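Local coordinates for protein hydrazine synthase subunit beta (PDB 5C2V) that forms part of the hydrazine synthase complex, which condenses nitric oxide with ammonium to hydrazine, and may modulate passage of the hydroxylamine intermediate between active sites, at residues B[279-284]-B[309-314]; B[117-122]-B[140-145]; B[13-18]-B[29-34]. All blocks are in the same frame, centred on the assembly; numbering follows the deposited sequence.

How the contacts relate
All three contacts belong to one beta-propeller chain and follow one another along the sequence in the order 3, 2, 1. Contact 3 is the buried one: it pairs the first two strands of a blade. Contacts 1 and 2 are only partly buried. Contact 1 (279-284 with 309-314) joins the last two strands of a later blade, whereas contact 2 (117-122 with 140-145) ties a loop of one blade to the start of the next. Contacts 1 and 3 therefore rest on several interstrand backbone bonds, and contact 2 on a single one plus a tyrosine ring. No two touch; contacts 1 and 2, with centres 32 Å apart, lie on opposite sides of the chain's centre.

Contact 1 of 3, residues B[279-284]-B[309-314]; sequences TILDMD and RDYLVA
Ile280 and Ala314 form a hydrogen-bonded antiparallel pair: Ile280 N reaches Ala314 O at 2.9 Å, and Ala314 N returns to Ile280 O at 3.0 Å. Ile280 O also receives a weak bond from Val313 N, so two consecutive residues of 312-314 face one residue of 279-282. This is a classic beta bulge, and it moves the register by one before the next pair, Leu281 with Leu312. With the bulge goes an angle of 136° between the short strand axes, well away from strict antiparallel. Beyond it, Asp282 N donates to Tyr311 O at 2.9 Å in an almost straight bond (175° at the hydrogen).

These are the third and fourth strands of a four-stranded antiparallel propeller blade, with 312-317 its outermost strand within the chain. The connection between them is largely helical, and Asp282 is the N-cap of its first helix, with OD1 accepting from Asp284 N at 3.1 Å.

On the Leu281 face, methyl CD2 of Leu281 abuts CD1 of Leu312 at 3.8 Å. The same methyl meets the edge of the Tyr311 ring, 4.0 Å from CD1 and near the ring plane. Tyr311 CG sits between its own N and carbonyl carbon (chi1 45°), a rotamer that carries the ring against helix 283-291, where OH bonds to Pro245 O. Val313 points at the opposite strand: its CG2 lies 3.7 Å from Asp282 CB, while its CB faces Ile280 CG2 at 4.2 Å. Pro3 of the gamma subunit packs on Ile280, Val313 and Ala314.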
loop_
_atom_site.group_PDB
_atom_site.type_symbol
_atom_site.label_atom_id
_atom_site.label_comp_id
_atom_site.label_asym_id
_atom_site.label_seq_id
_atom_site.Cartn_x
_atom_site.Cartn_y
_atom_site.Cartn_z
ATOM N N THR B 279 -21.424 24.471 23.825
ATOM C CA THR B 279 -20.792 24.071 22.575
ATOM C C THR B 279 -20.898 25.181 21.535
ATOM O O THR B 279 -21.995 25.588 21.150
ATOM C CB THR B 279 -21.415 22.779 22.013
ATOM O OG1 THR B 279 -21.018 21.666 22.824
ATOM C CG2 THR B 279 -20.949 22.539 20.587
ATOM N N ILE B 280 -19.745 25.671 21.092
ATOM C CA ILE B 280 -19.681 26.734 20.099
ATOM C C ILE B 280 -19.209 26.190 18.757
ATOM O O ILE B 280 -18.143 25.567 18.667
ATOM C CB ILE B 280 -18.744 27.868 20.545
ATOM C CG1 ILE B 280 -19.055 28.280 21.986
ATOM C CG2 ILE B 280 -18.853 29.055 19.599
ATOM C CD1 ILE B 280 -18.116 29.326 22.537
ATOM N N LEU B 281 -20.013 26.438 17.724
ATOM C CA LEU B 281 -19.751 25.927 16.383
ATOM C C LEU B 281 -19.537 27.048 15.370
ATOM O O LEU B 281 -20.061 28.154 15.530
ATOM C CB LEU B 281 -20.908 25.037 15.921
ATOM C CG LEU B 281 -21.317 23.876 16.829
ATOM C CD1 LEU B 281 -22.529 23.159 16.259
ATOM C CD2 LEU B 281 -20.159 22.911 17.012
ATOM N N ASP B 282 -18.787 26.740 14.314
ATOM C CA ASP B 282 -18.523 27.693 13.242
ATOM C C ASP B 282 -19.605 27.542 12.179
ATOM O O ASP B 282 -19.694 26.511 11.514
ATOM C CB ASP B 282 -17.130 27.456 12.647
ATOM C CG ASP B 282 -16.685 28.570 11.713
ATOM O OD1 ASP B 282 -17.477 28.992 10.845
ATOM O OD2 ASP B 282 -15.528 29.022 11.848
ATOM N N MET B 283 -20.415 28.581 12.012
ATOM C CA MET B 283 -21.616 28.485 11.191
ATOM C C MET B 283 -21.349 28.554 9.691
ATOM O O MET B 283 -22.180 28.118 8.900
ATOM C CB MET B 283 -22.615 29.576 11.582
ATOM C CG MET B 283 -23.482 29.215 12.774
ATOM S SD MET B 283 -24.430 27.707 12.484
ATOM C CE MET B 283 -25.475 28.210 11.119
ATOM N N ASP B 284 -20.213 29.114 9.295
ATOM C CA ASP B 284 -19.861 29.165 7.879
ATOM C C ASP B 284 -19.290 27.834 7.395
ATOM O O ASP B 284 -19.385 27.501 6.212
ATOM C CB ASP B 284 -18.878 30.305 7.610
ATOM C CG ASP B 284 -19.477 31.668 7.903
ATOM O OD1 ASP B 284 -20.519 31.996 7.298
ATOM O OD2 ASP B 284 -18.913 32.413 8.732
ATOM N N ARG B 309 -15.579 17.752 14.573
ATOM C CA ARG B 309 -14.269 18.380 14.679
ATOM C C ARG B 309 -13.964 19.296 13.501
ATOM O O ARG B 309 -13.090 20.158 13.588
ATOM C CB ARG B 309 -13.181 17.312 14.806
ATOM C CG ARG B 309 -13.228 16.551 16.118
ATOM C CD ARG B 309 -13.210 17.511 17.297
ATOM N NE ARG B 309 -13.188 16.815 18.580
ATOM C CZ ARG B 309 -12.078 16.486 19.232
ATOM N NH1 ARG B 309 -10.892 16.787 18.719
ATOM N NH2 ARG B 309 -12.152 15.854 20.395
ATOM N N ASP B 310 -14.681 19.110 12.397
ATOM C CA ASP B 310 -14.540 20.018 11.271
ATOM C C ASP B 310 -15.103 21.393 11.624
ATOM O O ASP B 310 -14.409 22.401 11.491
ATOM C CB ASP B 310 -15.233 19.456 10.026
ATOM C CG ASP B 310 -14.564 18.197 9.503
ATOM O OD1 ASP B 310 -13.449 17.880 9.967
ATOM O OD2 ASP B 310 -15.147 17.531 8.621
ATOM N N TYR B 311 -16.355 21.436 12.075
ATOM C CA TYR B 311 -16.979 22.714 12.420
ATOM C C TYR B 311 -16.964 23.092 13.907
ATOM O O TYR B 311 -17.525 24.123 14.272
ATOM C CB TYR B 311 -18.424 22.772 11.907
ATOM C CG TYR B 311 -19.270 21.541 12.139
ATOM C CD1 TYR B 311 -19.876 21.307 13.368
ATOM C CD2 TYR B 311 -19.502 20.635 11.113
ATOM C CE1 TYR B 311 -20.665 20.188 13.574
ATOM C CE2 TYR B 311 -20.288 19.517 11.309
ATOM C CZ TYR B 311 -20.867 19.298 12.540
ATOM O OH TYR B 311 -21.650 18.183 12.734
ATOM N N LEU B 312 -16.339 22.295 14.769
ATOM C CA LEU B 312 -16.429 22.600 16.198
ATOM C C LEU B 312 -15.395 23.639 16.612
ATOM O O LEU B 312 -14.190 23.394 16.549
ATOM C CB LEU B 312 -16.237 21.330 17.036
ATOM C CG LEU B 312 -16.012 21.521 18.540
ATOM C CD1 LEU B 312 -17.280 21.999 19.237
ATOM C CD2 LEU B 312 -15.479 20.248 19.189
ATOM N N VAL B 313 -15.878 24.805 17.035
ATOM C CA VAL B 313 -15.004 25.840 17.571
ATOM C C VAL B 313 -14.515 25.518 18.979
ATOM O O VAL B 313 -13.310 25.483 19.230
ATOM C CB VAL B 313 -15.702 27.214 17.593
ATOM C CG1 VAL B 313 -14.786 28.265 18.205
ATOM C CG2 VAL B 313 -16.126 27.618 16.189
ATOM N N ALA B 314 -15.452 25.278 19.894
ATOM C CA ALA B 314 -15.077 25.049 21.292
ATOM C C ALA B 314 -16.145 24.329 22.113
ATOM O O ALA B 314 -17.310 24.276 21.726
ATOM C CB ALA B 314 -14.726 26.375 21.958
#

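Contact 2 of 3, residues B[117-122]-B[140-145]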
loop_
_atom_site.group_PDB
_atom_site.type_symbol
_atom_site.label_atom_id
_atom_site.label_comp_id
_atom_site.label_asym_id
_atom_site.label_seq_id
_atom_site.Cartn_x
_atom_site.Cartn_y
_atom_site.Cartn_z
ATOM N N GLY B 117 -48.222 22.245 26.307
ATOM C CA GLY B 117 -48.968 21.141 26.889
ATOM C C GLY B 117 -49.009 19.951 25.949
ATOM O O GLY B 117 -49.222 20.111 24.746
ATOM N N CYS B 118 -48.793 18.760 26.501
ATOM C CA CYS B 118 -48.610 17.551 25.704
ATOM C C CYS B 118 -49.776 17.268 24.760
ATOM O O CYS B 118 -49.572 16.800 23.642
ATOM C CB CYS B 118 -48.381 16.348 26.621
ATOM S SG CYS B 118 -46.783 16.361 27.471
ATOM N N MET B 119 -50.995 17.529 25.217
ATOM C CA MET B 119 -52.166 17.398 24.356
ATOM C C MET B 119 -52.575 18.741 23.745
ATOM O O MET B 119 -53.598 18.840 23.072
ATOM C CB MET B 119 -53.335 16.773 25.121
ATOM C CG MET B 119 -54.333 16.070 24.206
ATOM S SD MET B 119 -55.175 14.651 24.928
ATOM C CE MET B 119 -56.076 14.053 23.499
ATOM N N TRP B 120 -51.788 19.780 24.001
ATOM C CA TRP B 120 -52.112 21.116 23.509
ATOM C C TRP B 120 -51.357 21.490 22.238
ATOM O O TRP B 120 -50.127 21.464 22.214
ATOM C CB TRP B 120 -51.814 22.161 24.586
ATOM C CG TRP B 120 -52.725 23.346 24.542
ATOM C CD1 TRP B 120 -52.491 24.544 23.933
ATOM C CD2 TRP B 120 -54.019 23.447 25.141
ATOM N NE1 TRP B 120 -53.563 25.385 24.113
ATOM C CE2 TRP B 120 -54.516 24.733 24.853
ATOM C CE3 TRP B 120 -54.809 22.572 25.892
ATOM C CZ2 TRP B 120 -55.765 25.165 25.290
ATOM C CZ3 TRP B 120 -56.047 23.001 26.325
ATOM C CH2 TRP B 120 -56.515 24.287 26.023
ATOM N N ASN B 121 -52.085 21.838 21.181
ATOM C CA ASN B 121 -51.442 22.519 20.068
ATOM C C ASN B 121 -51.966 23.947 19.951
ATOM O O ASN B 121 -53.085 24.174 19.492
ATOM C CB ASN B 121 -51.679 21.751 18.762
ATOM C CG ASN B 121 -53.150 21.446 18.516
ATOM O OD1 ASN B 121 -53.937 21.325 19.455
ATOM N ND2 ASN B 121 -53.526 21.326 17.247
ATOM N N ALA B 122 -51.149 24.911 20.367
ATOM C CA ALA B 122 -51.488 26.316 20.177
ATOM C C ALA B 122 -50.275 27.243 20.167
ATOM O O ALA B 122 -49.296 27.025 20.892
ATOM C CB ALA B 122 -52.468 26.763 21.251
ATOM N N SER B 140 -49.653 21.942 13.557
ATOM C CA SER B 140 -49.923 20.687 12.865
ATOM C C SER B 140 -49.969 19.504 13.827
ATOM O O SER B 140 -50.642 18.507 13.565
ATOM C CB SER B 140 -48.872 20.439 11.782
ATOM O OG SER B 140 -48.858 21.495 10.838
ATOM N N ASP B 141 -49.250 19.616 14.939
ATOM C CA ASP B 141 -49.247 18.562 15.945
ATOM C C ASP B 141 -49.066 19.144 17.343
ATOM O O ASP B 141 -48.913 20.355 17.509
ATOM C CB ASP B 141 -48.150 17.537 15.647
ATOM C CG ASP B 141 -48.595 16.112 15.919
ATOM O OD1 ASP B 141 -49.468 15.915 16.791
ATOM O OD2 ASP B 141 -48.074 15.190 15.258
ATOM N N TYR B 142 -49.080 18.272 18.344
ATOM C CA TYR B 142 -49.080 18.696 19.740
ATOM C C TYR B 142 -47.720 19.155 20.265
ATOM O O TYR B 142 -46.672 18.781 19.738
ATOM C CB TYR B 142 -49.608 17.568 20.625
ATOM C CG TYR B 142 -51.054 17.211 20.367
ATOM C CD1 TYR B 142 -52.058 18.156 20.522
ATOM C CD2 TYR B 142 -51.419 15.925 19.991
ATOM C CE1 TYR B 142 -53.383 17.837 20.292
ATOM C CE2 TYR B 142 -52.744 15.596 19.764
ATOM C CZ TYR B 142 -53.721 16.557 19.917
ATOM O OH TYR B 142 -55.042 16.242 19.694
ATOM N N GLY B 143 -47.762 19.967 21.317
ATOM C CA GLY B 143 -46.576 20.364 22.054
ATOM C C GLY B 143 -45.562 21.284 21.396
ATOM O O GLY B 143 -44.386 20.927 21.312
ATOM N N PRO B 144 -45.998 22.457 20.900
ATOM C CA PRO B 144 -44.940 23.378 20.471
ATOM C C PRO B 144 -44.069 23.785 21.657
ATOM O O PRO B 144 -44.598 24.259 22.660
ATOM C CB PRO B 144 -45.714 24.585 19.922
ATOM C CG PRO B 144 -47.118 24.099 19.709
ATOM C CD PRO B 144 -47.344 23.026 20.721
ATOM N N ARG B 145 -42.757 23.611 21.541
ATOM C CA ARG B 145 -41.848 23.974 22.627
ATOM C C ARG B 145 -41.487 25.457 22.634
ATOM O O ARG B 145 -41.477 26.106 23.679
ATOM C CB ARG B 145 -40.572 23.132 22.549
ATOM C CG ARG B 145 -39.577 23.393 23.669
ATOM C CD ARG B 145 -40.223 23.253 25.039
ATOM N NE ARG B 145 -39.249 23.401 26.116
ATOM C CZ ARG B 145 -38.754 22.388 26.821
ATOM N NH1 ARG B 145 -39.150 21.148 26.571
ATOM N NH2 ARG B 145 -37.867 22.616 27.781
#
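Gly143 N donates to Trp120 O at 2.9 Å with 165° at the hydrogen, the one hydrogen bond between the two segments; Pro144 CD is a neighbour of the same oxygen at 3.5 Å. The carbonyl is presented by a type I beta turn, Gly117 to Trp120, closed by Trp120 N to Gly117 O at 2.7 Å.

Tyr142 gives the largest share of the buried surface of any residue here. Its CG stands anti to the carbonyl carbon (chi1 -64°), which lays the ring along the turn. Met119 CA sits over one ring face, 4.2 Å from the centroid, in a CH-pi contact, and Met119 CG approaches CZ at 4.4 Å; Phe161 of the gamma subunit also packs on Met119. Asn121 reaches the ring with its amide steeply inclined to the ring plane (75°), its OD1 3.6 Å from Tyr142 CE1. Within 140-145, Asp141 OD1 accepts from Tyr142 N at 2.8 Å. Gly143 has positive phi, and the chain turns there toward Pro144, whose CG touches Ala122 O.

The contact bridges two successive propeller blades: the turn links strands 110-115 and 122-127 of one, while Pro144 opens strand 144-149, the first of the next, which pairs with strand 155-160.

Contact 3 of 3, residues B[13-18]-B[29-34]; sequences PGPFHI and ISNQSG
Gln32 lies across Phe16. Its CB meets Gly14 O at 3.7 Å and Phe16 CB at 3.8 Å. CG leaves anti to the backbone N (chi1 -171°) and the chain stays extended, which brings the amide over the phenyl ring. There the planes are 28° apart and stacked: CD packs on Phe16 CD1, OE1 is 3.8 Å from the same CD1, and NE2 lies over one ring face, displaced toward the rim, 3.9 Å from CE1. NE2 finds its polar partner in Glu58 OE2 of the next blade, whose strand 57-62 also packs against Phe16.

The backbone supporting this stack is the hairpin of strands 15-20 and 26-31, the first two strands of a propeller blade. Phe16 N donates to Ser30 O at 2.9 Å, nearly along the carbonyl axis. Past the strand ends, Ser33 N bonds Pro13 O at 2.9 Å, while Gln32 N meets Gly14 O at 3.3 Å from above the carbonyl plane. On the face that carries Pro15, Ile18, Ile29 and Asn31, the two isoleucine side chains lie side by side, Ile18 CG1 to Ile29 CG1 3.8 Å, and Pro15 rests on Ile29 CG2. Pro13, just before the strand, sets its CB against the Asn31 amide, whose ND2 bonds Thr38 OG1.

Apolar packing of Pro15, Ile18 and Ile29, with the Asn31 amide beside it, thus contrasts with the strand end, where an amide stacked at a tilt on a ring has its nitrogen engaged by a carboxylate, which probably leaves it little rotational freedom.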
loop_
_atom_site.group_PDB
_atom_site.type_symbol
_atom_site.label_atom_id
_atom_site.label_comp_id
_atom_site.label_asym_id
_atom_site.label_seq_id
_atom_site.Cartn_x
_atom_site.Cartn_y
_atom_site.Cartn_z
ATOM N N PRO B 13 -33.503 29.760 43.550
ATOM C CA PRO B 13 -34.194 30.295 42.369
ATOM C C PRO B 13 -34.260 29.320 41.191
ATOM O O PRO B 13 -35.305 29.238 40.544
ATOM C CB PRO B 13 -33.357 31.526 42.003
ATOM C CG PRO B 13 -32.013 31.253 42.573
ATOM C CD PRO B 13 -32.263 30.499 43.842
ATOM N N GLY B 14 -33.177 28.597 40.918
ATOM C CA GLY B 14 -33.198 27.592 39.868
ATOM C C GLY B 14 -33.384 28.125 38.457
ATOM O O GLY B 14 -34.374 27.782 37.811
ATOM N N PRO B 15 -32.472 28.999 37.985
ATOM C CA PRO B 15 -32.752 29.676 36.710
ATOM C C PRO B 15 -32.992 28.712 35.546
ATOM O O PRO B 15 -32.144 27.870 35.250
ATOM C CB PRO B 15 -31.470 30.479 36.457
ATOM C CG PRO B 15 -30.767 30.549 37.778
ATOM C CD PRO B 15 -31.124 29.296 38.497
ATOM N N PHE B 16 -34.147 28.849 34.897
ATOM C CA PHE B 16 -34.487 28.050 33.725
ATOM C C PHE B 16 -34.251 28.696 32.354
ATOM O O PHE B 16 -34.264 28.006 31.334
ATOM C CB PHE B 16 -35.957 27.642 33.831
ATOM C CG PHE B 16 -36.285 26.367 33.121
ATOM C CD1 PHE B 16 -35.890 25.149 33.647
ATOM C CD2 PHE B 16 -37.002 26.382 31.937
ATOM C CE1 PHE B 16 -36.192 23.970 32.999
ATOM C CE2 PHE B 16 -37.310 25.205 31.285
ATOM C CZ PHE B 16 -36.904 23.997 31.817
ATOM N N HIS B 17 -34.022 30.005 32.328
ATOM C CA HIS B 17 -33.984 30.731 31.058
ATOM C C HIS B 17 -33.248 32.055 31.210
ATOM O O HIS B 17 -33.133 32.581 32.318
ATOM C CB HIS B 17 -35.412 30.961 30.539
ATOM C CG HIS B 17 -35.482 31.476 29.133
ATOM N ND1 HIS B 17 -35.410 32.818 28.824
ATOM C CD2 HIS B 17 -35.626 30.827 27.954
ATOM C CE1 HIS B 17 -35.503 32.973 27.516
ATOM N NE2 HIS B 17 -35.635 31.781 26.963
ATOM N N ILE B 18 -32.766 32.605 30.102
ATOM C CA ILE B 18 -32.119 33.908 30.143
ATOM C C ILE B 18 -32.261 34.639 28.807
ATOM O O ILE B 18 -32.316 34.018 27.745
ATOM C CB ILE B 18 -30.621 33.774 30.529
ATOM C CG1 ILE B 18 -30.033 35.131 30.921
ATOM C CG2 ILE B 18 -29.822 33.114 29.409
ATOM C CD1 ILE B 18 -28.616 35.054 31.448
ATOM N N ILE B 29 -33.424 36.869 34.002
ATOM C CA ILE B 29 -33.380 35.439 34.263
ATOM C C ILE B 29 -34.700 34.937 34.832
ATOM O O ILE B 29 -35.161 35.424 35.857
ATOM C CB ILE B 29 -32.251 35.078 35.244
ATOM C CG1 ILE B 29 -30.878 35.384 34.641
ATOM C CG2 ILE B 29 -32.342 33.628 35.625
ATOM C CD1 ILE B 29 -30.341 36.752 34.997
ATOM N N SER B 30 -35.304 33.952 34.178
ATOM C CA SER B 30 -36.528 33.375 34.708
ATOM C C SER B 30 -36.167 32.302 35.723
ATOM O O SER B 30 -35.525 31.314 35.382
ATOM C CB SER B 30 -37.389 32.787 33.589
ATOM O OG SER B 30 -37.767 33.787 32.660
ATOM N N ASN B 31 -36.575 32.500 36.971
ATOM C CA ASN B 31 -36.293 31.528 38.016
ATOM C C ASN B 31 -37.469 30.578 38.178
ATOM O O ASN B 31 -38.542 30.975 38.631
ATOM C CB ASN B 31 -35.985 32.232 39.339
ATOM C CG ASN B 31 -34.821 33.199 39.228
ATOM O OD1 ASN B 31 -33.856 32.947 38.506
ATOM N ND2 ASN B 31 -34.907 34.313 39.945
ATOM N N GLN B 32 -37.258 29.319 37.813
ATOM C CA GLN B 32 -38.336 28.340 37.801
ATOM C C GLN B 32 -38.787 27.994 39.213
ATOM O O GLN B 32 -39.984 27.893 39.486
ATOM C CB GLN B 32 -37.900 27.071 37.066
ATOM C CG GLN B 32 -39.031 26.093 36.810
ATOM C CD GLN B 32 -38.542 24.733 36.358
ATOM O OE1 GLN B 32 -37.556 24.210 36.878
ATOM N NE2 GLN B 32 -39.231 24.152 35.382
ATOM N N SER B 33 -37.823 27.817 40.109
ATOM C CA SER B 33 -38.121 27.444 41.484
ATOM C C SER B 33 -38.312 28.672 42.370
ATOM O O SER B 33 -38.694 28.554 43.531
ATOM C CB SER B 33 -37.007 26.559 42.046
ATOM O OG SER B 33 -36.818 25.408 41.244
ATOM N N GLY B 34 -38.042 29.851 41.816
ATOM C CA GLY B 34 -38.174 31.086 42.566
ATOM C C GLY B 34 -39.461 31.832 42.275
ATOM O O GLY B 34 -39.819 32.764 42.997
#